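Local coordinates for anthrone oxidase-like protein (Streptomyces ambofaciens, PDB 5F9P) that probably acts as an oxygenase that cleaves a carbon-carbon bond, opening ring B oxidatively in atypical angucycline biosynthesis, at residues 13-18 / 92-97; 98-103 / 159-164; 126-131 / 172-177; 138-143 / 205-210. One frame throughout, in Å; residues are numbered along the deposited sequence.

Contact 1 (13-18 / 92-97)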
loop_
_atom_site.group_PDB
_atom_site.type_symbol
_atom_site.label_atom_id
_atom_site.label_comp_id
_atom_site.label_asym_id
_atom_site.label_seq_id
_atom_site.Cartn_x
_atom_site.Cartn_y
_atom_site.Cartn_z
ATOM N N LEU A 13 4.834 3.005 -2.568
ATOM C CA LEU A 13 4.516 2.420 -1.267
ATOM C C LEU A 13 5.777 2.118 -0.480
ATOM O O LEU A 13 6.616 1.320 -0.903
ATOM C CB LEU A 13 3.661 1.164 -1.409
ATOM C CG LEU A 13 2.171 1.412 -1.675
ATOM C CD1 LEU A 13 1.946 2.243 -2.939
ATOM C CD2 LEU A 13 1.437 0.098 -1.770
ATOM N N ASN A 14 5.916 2.791 0.657
ATOM C CA ASN A 14 7.025 2.559 1.568
ATOM C C ASN A 14 6.559 1.634 2.688
ATOM O O ASN A 14 5.709 1.996 3.506
ATOM C CB ASN A 14 7.546 3.872 2.145
ATOM C CG ASN A 14 8.111 4.798 1.085
ATOM O OD1 ASN A 14 8.372 4.387 -0.039
ATOM N ND2 ASN A 14 8.335 6.056 1.457
ATOM N N LEU A 15 7.112 0.428 2.690
ATOM C CA LEU A 15 6.706 -0.626 3.603
ATOM C C LEU A 15 7.779 -0.863 4.657
ATOM O O LEU A 15 8.941 -1.109 4.329
ATOM C CB LEU A 15 6.469 -1.915 2.811
ATOM C CG LEU A 15 6.209 -3.178 3.638
ATOM C CD1 LEU A 15 4.912 -3.030 4.429
ATOM C CD2 LEU A 15 6.168 -4.399 2.728
ATOM N N PHE A 16 7.383 -0.781 5.923
ATOM C CA PHE A 16 8.302 -0.961 7.033
ATOM C C PHE A 16 7.785 -2.057 7.972
ATOM O O PHE A 16 6.602 -2.083 8.314
ATOM C CB PHE A 16 8.424 0.341 7.818
ATOM C CG PHE A 16 8.803 1.530 6.976
ATOM C CD1 PHE A 16 10.131 1.782 6.674
ATOM C CD2 PHE A 16 7.835 2.400 6.505
ATOM C CE1 PHE A 16 10.488 2.867 5.901
ATOM C CE2 PHE A 16 8.182 3.500 5.744
ATOM C CZ PHE A 16 9.516 3.734 5.439
ATOM N N THR A 17 8.671 -2.960 8.376
ATOM C CA THR A 17 8.342 -3.969 9.379
ATOM C C THR A 17 9.173 -3.690 10.628
ATOM O O THR A 17 10.283 -3.164 10.543
ATOM C CB THR A 17 8.637 -5.409 8.876
ATOM O OG1 THR A 17 10.037 -5.546 8.595
ATOM C CG2 THR A 17 7.855 -5.700 7.611
ATOM N N THR A 18 8.632 -4.014 11.790
ATOM C CA THR A 18 9.377 -3.857 13.027
ATOM C C THR A 18 8.949 -4.918 14.045
ATOM O O THR A 18 8.031 -5.688 13.781
ATOM C CB THR A 18 9.215 -2.436 13.599
ATOM O OG1 THR A 18 10.182 -2.225 14.637
ATOM C CG2 THR A 18 7.808 -2.223 14.134
ATOM N N SER A 92 12.903 -4.426 8.485
ATOM C CA SER A 92 13.072 -4.293 7.039
ATOM C C SER A 92 12.445 -3.009 6.490
ATOM O O SER A 92 11.535 -2.420 7.094
ATOM C CB SER A 92 12.489 -5.500 6.294
ATOM O OG SER A 92 11.068 -5.463 6.289
ATOM N N ILE A 93 12.936 -2.602 5.326
ATOM C CA ILE A 93 12.461 -1.424 4.620
ATOM C C ILE A 93 12.344 -1.770 3.143
ATOM O O ILE A 93 13.306 -2.250 2.536
ATOM C CB ILE A 93 13.472 -0.281 4.748
ATOM C CG1 ILE A 93 13.554 0.211 6.194
ATOM C CG2 ILE A 93 13.135 0.849 3.774
ATOM C CD1 ILE A 93 14.776 1.094 6.456
ATOM N N ARG A 94 11.172 -1.537 2.567
ATOM C CA ARG A 94 10.978 -1.712 1.134
ATOM C C ARG A 94 10.289 -0.482 0.568
ATOM O O ARG A 94 9.174 -0.142 0.977
ATOM C CB ARG A 94 10.143 -2.961 0.831
ATOM C CG ARG A 94 10.937 -4.265 0.860
ATOM C CD ARG A 94 10.478 -5.161 1.978
ATOM N NE ARG A 94 9.966 -6.433 1.476
ATOM C CZ ARG A 94 9.242 -7.290 2.194
ATOM N NH1 ARG A 94 8.914 -7.005 3.454
ATOM N NH2 ARG A 94 8.825 -8.423 1.640
ATOM N N LEU A 95 10.963 0.192 -0.359
ATOM C CA LEU A 95 10.412 1.390 -0.969
ATOM C C LEU A 95 10.087 1.038 -2.401
ATOM O O LEU A 95 10.993 0.872 -3.233
ATOM C CB LEU A 95 11.414 2.549 -0.920
ATOM C CG LEU A 95 12.198 2.805 0.368
ATOM C CD1 LEU A 95 13.208 3.920 0.117
ATOM C CD2 LEU A 95 11.297 3.158 1.550
HETATM N N MSE A 96 8.794 0.930 -2.690
HETATM C CA MSE A 96 8.345 0.293 -3.919
HETATM C C MSE A 96 7.654 1.257 -4.874
HETATM O O MSE A 96 6.712 1.943 -4.496
HETATM C CB MSE A 96 7.410 -0.864 -3.573
HETATM C CG MSE A 96 8.101 -2.040 -2.880
HETATM SE SE MSE A 96 6.800 -3.286 -2.134
HETATM C CE MSE A 96 6.082 -2.110 -0.726
ATOM N N GLN A 97 8.115 1.294 -6.121
ATOM C CA GLN A 97 7.522 2.174 -7.118
ATOM C C GLN A 97 6.594 1.374 -8.017
ATOM O O GLN A 97 6.977 0.324 -8.533
ATOM C CB GLN A 97 8.618 2.867 -7.941
ATOM C CG GLN A 97 9.671 3.561 -7.080
ATOM C CD GLN A 97 10.823 4.133 -7.898
ATOM O OE1 GLN A 97 10.628 4.596 -9.014
ATOM N NE2 GLN A 97 12.026 4.098 -7.340
HETATM O O HOH W 1 9.643 -3.961 4.610
#
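L13, L15 and T17 face M96, R94 and S92 as successive antiparallel hydrogen-bonded pairs, joining strands 10-17 and 92-105 as neighbours in the closed eight-stranded barrel. Five backbone hydrogen bonds cross between them. The L15 N to R94 O bond is short and almost straight (2.7 Å, 176°), whereas T17 N to S92 O stretches to 3.2 Å. N14 with L95 and F16 with I93 are the intervening non-hydrogen-bonded pairs, where CA-H...O contacts supplement the bonding.

Polar side chains gather near T17. Its OG1 lies 2.5 Å from S92 OG in a short hydrogen bond; both oxygens stand between backbone N and carbonyl carbon (chi1 62° and 74°), which turns them toward each other. T17 OG1 also bonds T91 OG1. A water joins S92 OG (2.7 Å) to the carbonyl oxygen of L15, to which it donates, and accepts a weak bond from R94 NH1 in the guanidinium plane. The arginine is bent at chi2 and chi3, and L15 CD2 lies over one guanidinium face, 3.9 Å from NH1.

Apolar contacts occupy both faces of the strand pair. The terminal bend of selenomethionine M96 brings CE within 3.6 Å of L15 CB, on the face that meets Y217 and Y221 of strand 217-228. On the face carrying N14 and F16, I93 CG1 approaches the phenyl edge at F16 CD1 (3.8 Å). There too a methyl rests on an amide, L95 CD2 lying 3.5 Å from N14 OD1.

On the face of L13, L15 and T17 the chemistry is thus graded: hydroxyls, water and guanidinium give way to a hydrophobic end around L13 and M96.

Contact 2 (98-103 / 159-164)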
loop_
_atom_site.group_PDB
_atom_site.type_symbol
_atom_site.label_atom_id
_atom_site.label_comp_id
_atom_site.label_asym_id
_atom_site.label_seq_id
_atom_site.Cartn_x
_atom_site.Cartn_y
_atom_site.Cartn_z
ATOM N N ASN A 98 5.378 1.876 -8.211
ATOM C CA ASN A 98 4.330 1.127 -8.885
ATOM C C ASN A 98 3.519 1.971 -9.835
ATOM O O ASN A 98 3.520 3.201 -9.760
ATOM C CB ASN A 98 3.335 0.573 -7.855
ATOM C CG ASN A 98 4.016 0.013 -6.640
ATOM O OD1 ASN A 98 4.364 -1.167 -6.598
ATOM N ND2 ASN A 98 4.236 0.864 -5.643
ATOM N N GLU A 99 2.789 1.294 -10.709
ATOM C CA GLU A 99 1.713 1.932 -11.442
ATOM C C GLU A 99 0.428 1.206 -11.077
ATOM O O GLU A 99 0.451 0.037 -10.685
ATOM C CB GLU A 99 1.965 1.899 -12.948
ATOM C CG GLU A 99 1.915 0.532 -13.566
ATOM C CD GLU A 99 2.343 0.551 -15.037
ATOM O OE1 GLU A 99 2.231 -0.497 -15.705
ATOM O OE2 GLU A 99 2.796 1.617 -15.519
ATOM N N VAL A 100 -0.690 1.913 -11.166
ATOM C CA VAL A 100 -1.970 1.328 -10.815
ATOM C C VAL A 100 -2.430 0.480 -11.988
ATOM O O VAL A 100 -2.501 0.969 -13.109
ATOM C CB VAL A 100 -3.012 2.421 -10.503
ATOM C CG1 VAL A 100 -4.395 1.790 -10.274
ATOM C CG2 VAL A 100 -2.571 3.230 -9.285
ATOM N N ALA A 101 -2.711 -0.798 -11.748
ATOM C CA ALA A 101 -3.096 -1.675 -12.847
ATOM C C ALA A 101 -4.616 -1.817 -12.939
ATOM O O ALA A 101 -5.177 -1.985 -14.022
ATOM C CB ALA A 101 -2.424 -3.053 -12.711
ATOM N N HIS A 102 -5.285 -1.751 -11.800
ATOM C CA HIS A 102 -6.702 -2.052 -11.766
ATOM C C HIS A 102 -7.342 -1.503 -10.492
ATOM O O HIS A 102 -6.715 -1.506 -9.430
ATOM C CB HIS A 102 -6.883 -3.576 -11.831
ATOM C CG HIS A 102 -8.304 -4.013 -11.981
ATOM N ND1 HIS A 102 -8.929 -4.106 -13.206
ATOM C CD2 HIS A 102 -9.222 -4.391 -11.059
ATOM C CE1 HIS A 102 -10.170 -4.528 -13.031
ATOM N NE2 HIS A 102 -10.370 -4.713 -11.739
ATOM N N THR A 103 -8.577 -1.025 -10.615
ATOM C CA THR A 103 -9.391 -0.689 -9.450
ATOM C C THR A 103 -10.766 -1.342 -9.550
ATOM O O THR A 103 -11.297 -1.580 -10.641
ATOM C CB THR A 103 -9.569 0.840 -9.252
ATOM O OG1 THR A 103 -10.351 1.390 -10.326
ATOM C CG2 THR A 103 -8.224 1.523 -9.200
ATOM N N VAL A 159 -7.449 -2.142 -5.029
ATOM C CA VAL A 159 -6.455 -1.580 -5.934
ATOM C C VAL A 159 -5.388 -2.630 -6.229
ATOM O O VAL A 159 -4.864 -3.268 -5.303
ATOM C CB VAL A 159 -5.757 -0.348 -5.299
ATOM C CG1 VAL A 159 -4.736 0.233 -6.267
ATOM C CG2 VAL A 159 -6.795 0.714 -4.883
ATOM N N VAL A 160 -5.062 -2.817 -7.504
ATOM C CA VAL A 160 -3.980 -3.733 -7.873
ATOM C C VAL A 160 -2.870 -2.917 -8.485
ATOM O O VAL A 160 -3.095 -2.180 -9.440
ATOM C CB VAL A 160 -4.445 -4.812 -8.891
ATOM C CG1 VAL A 160 -3.286 -5.735 -9.286
ATOM C CG2 VAL A 160 -5.613 -5.622 -8.321
ATOM N N LEU A 161 -1.670 -3.035 -7.935
ATOM C CA LEU A 161 -0.530 -2.296 -8.457
ATOM C C LEU A 161 0.493 -3.220 -9.099
ATOM O O LEU A 161 0.763 -4.324 -8.600
ATOM C CB LEU A 161 0.150 -1.502 -7.341
ATOM C CG LEU A 161 -0.746 -0.652 -6.439
ATOM C CD1 LEU A 161 0.077 -0.027 -5.310
ATOM C CD2 LEU A 161 -1.380 0.423 -7.264
ATOM N N LYS A 162 1.068 -2.750 -10.202
ATOM C CA LYS A 162 2.178 -3.429 -10.863
ATOM C C LYS A 162 3.485 -2.823 -10.392
ATOM O O LYS A 162 3.699 -1.619 -10.531
ATOM C CB LYS A 162 2.076 -3.256 -12.378
ATOM C CG LYS A 162 3.248 -3.872 -13.143
ATOM C CD LYS A 162 3.192 -3.535 -14.638
ATOM C CE LYS A 162 4.345 -4.204 -15.389
ATOM N NZ LYS A 162 4.332 -3.901 -16.856
ATOM N N GLY A 163 4.361 -3.654 -9.845
ATOM C CA GLY A 163 5.641 -3.188 -9.372
ATOM C C GLY A 163 6.531 -2.801 -10.539
ATOM O O GLY A 163 6.700 -3.589 -11.475
ATOM N N LEU A 164 7.088 -1.588 -10.479
ATOM C CA LEU A 164 8.014 -1.076 -11.504
ATOM C C LEU A 164 9.481 -1.312 -11.143
ATOM O O LEU A 164 10.277 -1.762 -11.968
ATOM C CB LEU A 164 7.779 0.421 -11.729
ATOM C CG LEU A 164 6.416 0.744 -12.331
ATOM C CD1 LEU A 164 6.338 2.205 -12.756
ATOM C CD2 LEU A 164 6.143 -0.193 -13.508
#
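A classic beta bulge, with A101 and H102 both facing V160, interrupts the antiparallel pairing of barrel strands 92-105 and 155-167. V160 O accepts two backbone N-H groups. A101 N approaches almost in line with the carbonyl at 2.7 Å, while H102 N arrives on a lone pair in the carbonyl plane at 3.2 Å. V160 N returns a bond to H102 O, so pairing resumes beyond the bulge with the register shifted by one residue. Before it, E99 and K162 exchange backbone bonds in both directions.

One face of the pair is largely apolar. L161 CD2 touches V100 CG2 at 3.7 Å, and the leucine crosses N98 at about a right angle, its CB 3.8 Å from N98 CB. This face also meets T11 and L13 of strand 10-17. On the face carrying V160 and K162, L139 of helix 135-142 covers the strand. There E99 and K162 run side by side and point the same way, both extended beyond CG. Their charged ends do not close into a salt bridge: E99 OE1 lies 3.4 Å from K162 CD but 4.2 Å from NZ, so any electrostatic attraction is probably modest.

N98 is held through ND2, which donates to T11 O. Its other amide atom, the buried OD1, has no hydrogen-bonding partner in the model and rests 3.7 Å from G163 CA.

Contact 3 (126-131 / 172-177)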
loop_
_atom_site.group_PDB
_atom_site.type_symbol
_atom_site.label_atom_id
_atom_site.label_comp_id
_atom_site.label_asym_id
_atom_site.label_seq_id
_atom_site.Cartn_x
_atom_site.Cartn_y
_atom_site.Cartn_z
ATOM N N THR A 126 -1.000 -6.927 0.555
ATOM C CA THR A 126 -0.102 -8.028 0.231
ATOM C C THR A 126 0.785 -7.637 -0.934
ATOM O O THR A 126 0.302 -7.141 -1.952
ATOM C CB THR A 126 -0.862 -9.322 -0.171
ATOM O OG1 THR A 126 -1.740 -9.717 0.889
ATOM C CG2 THR A 126 0.128 -10.455 -0.440
ATOM N N VAL A 127 2.083 -7.860 -0.784
ATOM C CA VAL A 127 3.000 -7.732 -1.912
ATOM C C VAL A 127 3.448 -9.131 -2.299
ATOM O O VAL A 127 3.984 -9.872 -1.457
ATOM C CB VAL A 127 4.218 -6.842 -1.583
ATOM C CG1 VAL A 127 4.824 -7.235 -0.258
ATOM C CG2 VAL A 127 5.261 -6.928 -2.698
ATOM N N PHE A 128 3.189 -9.501 -3.555
ATOM C CA PHE A 128 3.548 -10.827 -4.070
ATOM C C PHE A 128 4.774 -10.727 -4.957
ATOM O O PHE A 128 4.734 -10.057 -5.997
ATOM C CB PHE A 128 2.447 -11.416 -4.956
ATOM C CG PHE A 128 1.069 -11.460 -4.328
ATOM C CD1 PHE A 128 0.238 -10.360 -4.372
ATOM C CD2 PHE A 128 0.586 -12.630 -3.767
ATOM C CE1 PHE A 128 -1.041 -10.404 -3.826
ATOM C CE2 PHE A 128 -0.682 -12.684 -3.223
ATOM C CZ PHE A 128 -1.505 -11.569 -3.258
ATOM N N PRO A 129 5.872 -11.391 -4.570
ATOM C CA PRO A 129 6.934 -11.553 -5.569
ATOM C C PRO A 129 6.425 -12.558 -6.603
ATOM O O PRO A 129 5.844 -13.575 -6.222
ATOM C CB PRO A 129 8.102 -12.137 -4.759
ATOM C CG PRO A 129 7.459 -12.819 -3.610
ATOM C CD PRO A 129 6.188 -12.058 -3.297
ATOM N N VAL A 130 6.608 -12.267 -7.885
ATOM C CA VAL A 130 6.133 -13.162 -8.942
ATOM C C VAL A 130 7.240 -13.446 -9.946
ATOM O O VAL A 130 8.255 -12.751 -9.985
ATOM C CB VAL A 130 4.936 -12.549 -9.696
ATOM C CG1 VAL A 130 3.742 -12.353 -8.742
ATOM C CG2 VAL A 130 5.345 -11.242 -10.321
ATOM N N THR A 131 7.048 -14.480 -10.753
ATOM C CA THR A 131 7.986 -14.767 -11.818
ATOM C C THR A 131 7.831 -13.668 -12.844
ATOM O O THR A 131 6.731 -13.132 -13.028
ATOM C CB THR A 131 7.710 -16.130 -12.473
ATOM O OG1 THR A 131 6.395 -16.125 -13.030
ATOM C CG2 THR A 131 7.816 -17.256 -11.444
ATOM N N ALA A 172 10.426 -9.226 -9.925
ATOM C CA ALA A 172 9.112 -8.699 -10.258
ATOM C C ALA A 172 8.182 -8.814 -9.057
ATOM O O ALA A 172 8.309 -9.733 -8.251
ATOM C CB ALA A 172 8.534 -9.441 -11.446
ATOM N N PHE A 173 7.234 -7.889 -8.945
ATOM C CA PHE A 173 6.272 -7.962 -7.855
ATOM C C PHE A 173 4.961 -7.260 -8.205
ATOM O O PHE A 173 4.920 -6.385 -9.072
ATOM C CB PHE A 173 6.874 -7.393 -6.559
ATOM C CG PHE A 173 7.137 -5.924 -6.612
ATOM C CD1 PHE A 173 8.302 -5.431 -7.193
ATOM C CD2 PHE A 173 6.225 -5.030 -6.082
ATOM C CE1 PHE A 173 8.552 -4.060 -7.244
ATOM C CE2 PHE A 173 6.461 -3.659 -6.126
ATOM C CZ PHE A 173 7.622 -3.172 -6.710
ATOM N N VAL A 174 3.881 -7.671 -7.549
ATOM C CA VAL A 174 2.597 -6.996 -7.711
ATOM C C VAL A 174 2.009 -6.836 -6.332
ATOM O O VAL A 174 2.455 -7.479 -5.380
ATOM C CB VAL A 174 1.610 -7.760 -8.593
ATOM C CG1 VAL A 174 2.200 -7.991 -9.967
ATOM C CG2 VAL A 174 1.224 -9.078 -7.942
ATOM N N ILE A 175 1.011 -5.970 -6.217
ATOM C CA ILE A 175 0.480 -5.639 -4.906
ATOM C C ILE A 175 -1.020 -5.632 -4.949
ATOM O O ILE A 175 -1.625 -5.167 -5.922
ATOM C CB ILE A 175 0.980 -4.249 -4.429
ATOM C CG1 ILE A 175 2.437 -4.347 -3.988
ATOM C CG2 ILE A 175 0.090 -3.704 -3.296
ATOM C CD1 ILE A 175 3.101 -3.006 -3.765
ATOM N N SER A 176 -1.610 -6.176 -3.891
ATOM C CA SER A 176 -3.043 -6.150 -3.688
ATOM C C SER A 176 -3.335 -5.237 -2.499
ATOM O O SER A 176 -2.816 -5.468 -1.405
ATOM C CB SER A 176 -3.532 -7.566 -3.357
ATOM O OG SER A 176 -4.906 -7.546 -3.028
ATOM N N TYR A 177 -4.162 -4.219 -2.698
ATOM C CA TYR A 177 -4.485 -3.271 -1.623
ATOM C C TYR A 177 -6.004 -3.121 -1.586
ATOM O O TYR A 177 -6.594 -2.600 -2.527
ATOM C CB TYR A 177 -3.801 -1.925 -1.908
ATOM C CG TYR A 177 -4.088 -0.793 -0.936
ATOM C CD1 TYR A 177 -5.254 -0.048 -1.028
ATOM C CD2 TYR A 177 -3.172 -0.457 0.061
ATOM C CE1 TYR A 177 -5.510 1.002 -0.143
ATOM C CE2 TYR A 177 -3.414 0.581 0.941
ATOM C CZ TYR A 177 -4.582 1.310 0.837
ATOM O OH TYR A 177 -4.815 2.349 1.721
#
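F128 and V174 form the central hydrogen-bonded pair between antiparallel strands 122-130 and 172-180, exchanging F128 N to V174 O (2.8 Å) and V174 N to F128 O (3.0 Å). T126 and S176 are bonded in the same two-way fashion. Toward the other end, V130 N reaches A172 O at 3.1 Å from well above the carbonyl plane. CA-H...O contacts fill the intervening positions, among them F173 CA to F128 O.

Apolar and aromatic contacts lie on both faces of the sheet. With CG beside its own backbone N (chi1 -53°), the F128 ring leans back toward T126 and S176, where T126 CG2 covers one face near the rim. S176 CB meets the ring edge in plane, 3.8 Å from F128 CE1, and V174 CG2 touches CD1. Further along this same face of the sheet, V130 CG2 packs on A172 CB. On the other face, the V127 side chain crosses F173 obliquely, its CG2 4.0 Å from F173 CD2, while V127 CB abuts I175 CG1 at 3.9 Å.

The polar end of S176 turns to other partners: OG bonds H158 NE2 and a bound glycerol, probably from the crystallisation liquor.

Helix 135-142 covers the face bearing F128, V130 and V174, through A138, L139 and L142. The V127, F173 and I175 face instead meets M96 and N98 of strand 92-105, placing these side chains inside the barrel.

Contact 4 (138-143 / 205-210)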
loop_
_atom_site.group_PDB
_atom_site.type_symbol
_atom_site.label_atom_id
_atom_site.label_comp_id
_atom_site.label_asym_id
_atom_site.label_seq_id
_atom_site.Cartn_x
_atom_site.Cartn_y
_atom_site.Cartn_z
ATOM N N ALA A 138 -0.545 -12.714 -12.976
ATOM C CA ALA A 138 -0.866 -12.294 -11.615
ATOM C C ALA A 138 -1.766 -11.058 -11.601
ATOM O O ALA A 138 -2.729 -10.990 -10.848
ATOM C CB ALA A 138 0.418 -12.015 -10.833
ATOM N N LEU A 139 -1.423 -10.074 -12.425
ATOM C CA LEU A 139 -2.171 -8.828 -12.482
ATOM C C LEU A 139 -3.594 -9.069 -12.970
ATOM O O LEU A 139 -4.554 -8.517 -12.436
ATOM C CB LEU A 139 -1.466 -7.842 -13.414
ATOM C CG LEU A 139 -0.141 -7.265 -12.917
ATOM C CD1 LEU A 139 0.545 -6.471 -14.031
ATOM C CD2 LEU A 139 -0.405 -6.370 -11.709
ATOM N N ASP A 140 -3.724 -9.882 -14.012
ATOM C CA ASP A 140 -5.044 -10.209 -14.528
ATOM C C ASP A 140 -5.876 -10.955 -13.496
ATOM O O ASP A 140 -7.052 -10.651 -13.307
ATOM C CB ASP A 140 -4.949 -11.030 -15.807
ATOM C CG ASP A 140 -6.281 -11.149 -16.497
ATOM O OD1 ASP A 140 -6.736 -10.131 -17.073
ATOM O OD2 ASP A 140 -6.880 -12.245 -16.452
ATOM N N ALA A 141 -5.264 -11.926 -12.824
ATOM C CA ALA A 141 -5.968 -12.713 -11.814
ATOM C C ALA A 141 -6.451 -11.867 -10.644
ATOM O O ALA A 141 -7.584 -12.049 -10.173
ATOM C CB ALA A 141 -5.090 -13.868 -11.296
ATOM N N LEU A 142 -5.588 -10.970 -10.165
ATOM C CA LEU A 142 -5.895 -10.161 -8.970
ATOM C C LEU A 142 -6.931 -9.098 -9.263
ATOM O O LEU A 142 -7.763 -8.796 -8.416
ATOM C CB LEU A 142 -4.630 -9.487 -8.414
ATOM C CG LEU A 142 -3.653 -10.373 -7.655
ATOM C CD1 LEU A 142 -2.338 -9.645 -7.456
ATOM C CD2 LEU A 142 -4.270 -10.783 -6.314
ATOM N N GLY A 143 -6.870 -8.527 -10.466
ATOM C CA GLY A 143 -7.733 -7.423 -10.831
ATOM C C GLY A 143 -9.042 -7.922 -11.412
ATOM O O GLY A 143 -9.971 -8.242 -10.664
ATOM N N VAL A 205 -7.101 -17.045 -7.024
ATOM C CA VAL A 205 -6.065 -17.441 -6.087
ATOM C C VAL A 205 -5.132 -18.504 -6.678
ATOM O O VAL A 205 -3.923 -18.452 -6.473
ATOM C CB VAL A 205 -6.679 -17.903 -4.750
ATOM C CG1 VAL A 205 -5.671 -18.692 -3.932
ATOM C CG2 VAL A 205 -7.192 -16.687 -3.970
ATOM N N GLY A 206 -5.699 -19.454 -7.416
ATOM C CA GLY A 206 -4.919 -20.523 -8.017
ATOM C C GLY A 206 -3.950 -20.017 -9.077
ATOM O O GLY A 206 -2.831 -20.529 -9.219
ATOM N N ARG A 207 -4.386 -19.015 -9.828
ATOM C CA ARG A 207 -3.549 -18.396 -10.849
ATOM C C ARG A 207 -2.379 -17.635 -10.220
ATOM O O ARG A 207 -1.243 -17.761 -10.658
ATOM C CB ARG A 207 -4.394 -17.482 -11.730
ATOM C CG ARG A 207 -5.298 -18.253 -12.703
ATOM C CD ARG A 207 -6.316 -17.331 -13.366
ATOM N NE ARG A 207 -5.692 -16.417 -14.316
ATOM C CZ ARG A 207 -6.262 -15.300 -14.758
ATOM N NH1 ARG A 207 -7.470 -14.955 -14.326
ATOM N NH2 ARG A 207 -5.624 -14.533 -15.627
ATOM N N VAL A 208 -2.654 -16.854 -9.181
ATOM C CA VAL A 208 -1.578 -16.166 -8.471
ATOM C C VAL A 208 -0.612 -17.171 -7.847
ATOM O O VAL A 208 0.607 -17.058 -8.003
ATOM C CB VAL A 208 -2.126 -15.233 -7.379
ATOM C CG1 VAL A 208 -0.976 -14.558 -6.625
ATOM C CG2 VAL A 208 -3.029 -14.199 -8.005
ATOM N N ARG A 209 -1.162 -18.170 -7.162
ATOM C CA ARG A 209 -0.340 -19.198 -6.517
ATOM C C ARG A 209 0.659 -19.832 -7.493
ATOM O O ARG A 209 1.808 -20.127 -7.131
ATOM C CB ARG A 209 -1.244 -20.272 -5.894
ATOM C CG ARG A 209 -0.507 -21.510 -5.356
ATOM C CD ARG A 209 -1.517 -22.486 -4.761
ATOM N NE ARG A 209 -0.953 -23.782 -4.388
ATOM C CZ ARG A 209 -1.342 -24.470 -3.318
ATOM N NH1 ARG A 209 -2.278 -23.970 -2.516
ATOM N NH2 ARG A 209 -0.801 -25.652 -3.042
ATOM N N ALA A 210 0.237 -20.021 -8.737
ATOM C CA ALA A 210 1.102 -20.650 -9.738
ATOM C C ALA A 210 2.350 -19.831 -10.063
ATOM O O ALA A 210 3.366 -20.387 -10.477
ATOM C CB ALA A 210 0.313 -20.956 -11.021
HETATM O O HOH W 2 -9.235 -12.648 -15.621
#
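D140 swings its carboxylate toward R207 with a chi1 of -169°, which sets CG opposite the backbone N, while R207 bends at chi3 (70°) to bring its guanidinium over A141 and beside D140 of the facing helix. The salt bridge runs almost straight from R207 NH2 to the anti lone pair of D140 OD2, at 2.7 Å. The oxygen lies in the guanidinium plane, although the two flat groups are turned 54° apart. A water in that plane donates to D140 OD2 and accepts from R207 NH1 (3.2 Å), so the same carboxylate oxygen takes a second bond. E137 OE2 makes a salt bridge to R207 NE; together the two acidic residues probably stabilise the arginine's positive charge.

A141 supplies the apolar floor. Its CB sits 3.8 Å above the guanidinium plane, over the centre, and 3.7 Å from R207 CB. Beside it, V208 CG2 fits against A141 CB and L142 CG, both at 3.9 Å.

Segments 138-142 and 205-210 run nearly antiparallel, with L139, L142 and V208 reaching strand residues F128, V160 and V174. Helices outside an antiparallel barrel are typical of the dimeric alpha-beta barrel clan, here closed within a single chain.

Contacts 1, 2 and 3 lie in one closed barrel sheet, while contact 4 joins helices outside it. Contact 1 runs into contact 2 along strand 92-105, and Q97 O also reaches L164 N of strand 155-167 at 2.7 Å, a probable hydrogen bond. Contacts 2 and 3, centres about 9 Å apart, are stitched by G163 N and F173 O (2.9 Å); M96 CB, 3.9 Å from F173 CZ, links contacts 1 and 3. V174 CG1, 3.5 Å from L139 CD2, carries contact 3 to contact 4, and H102 CD2, 3.4 Å from G143 CA, joins contact 2 to it. Glycerol lies about 3 Å from the S176 side chain and about 4 Å from that of L142, perhaps marking a pocket.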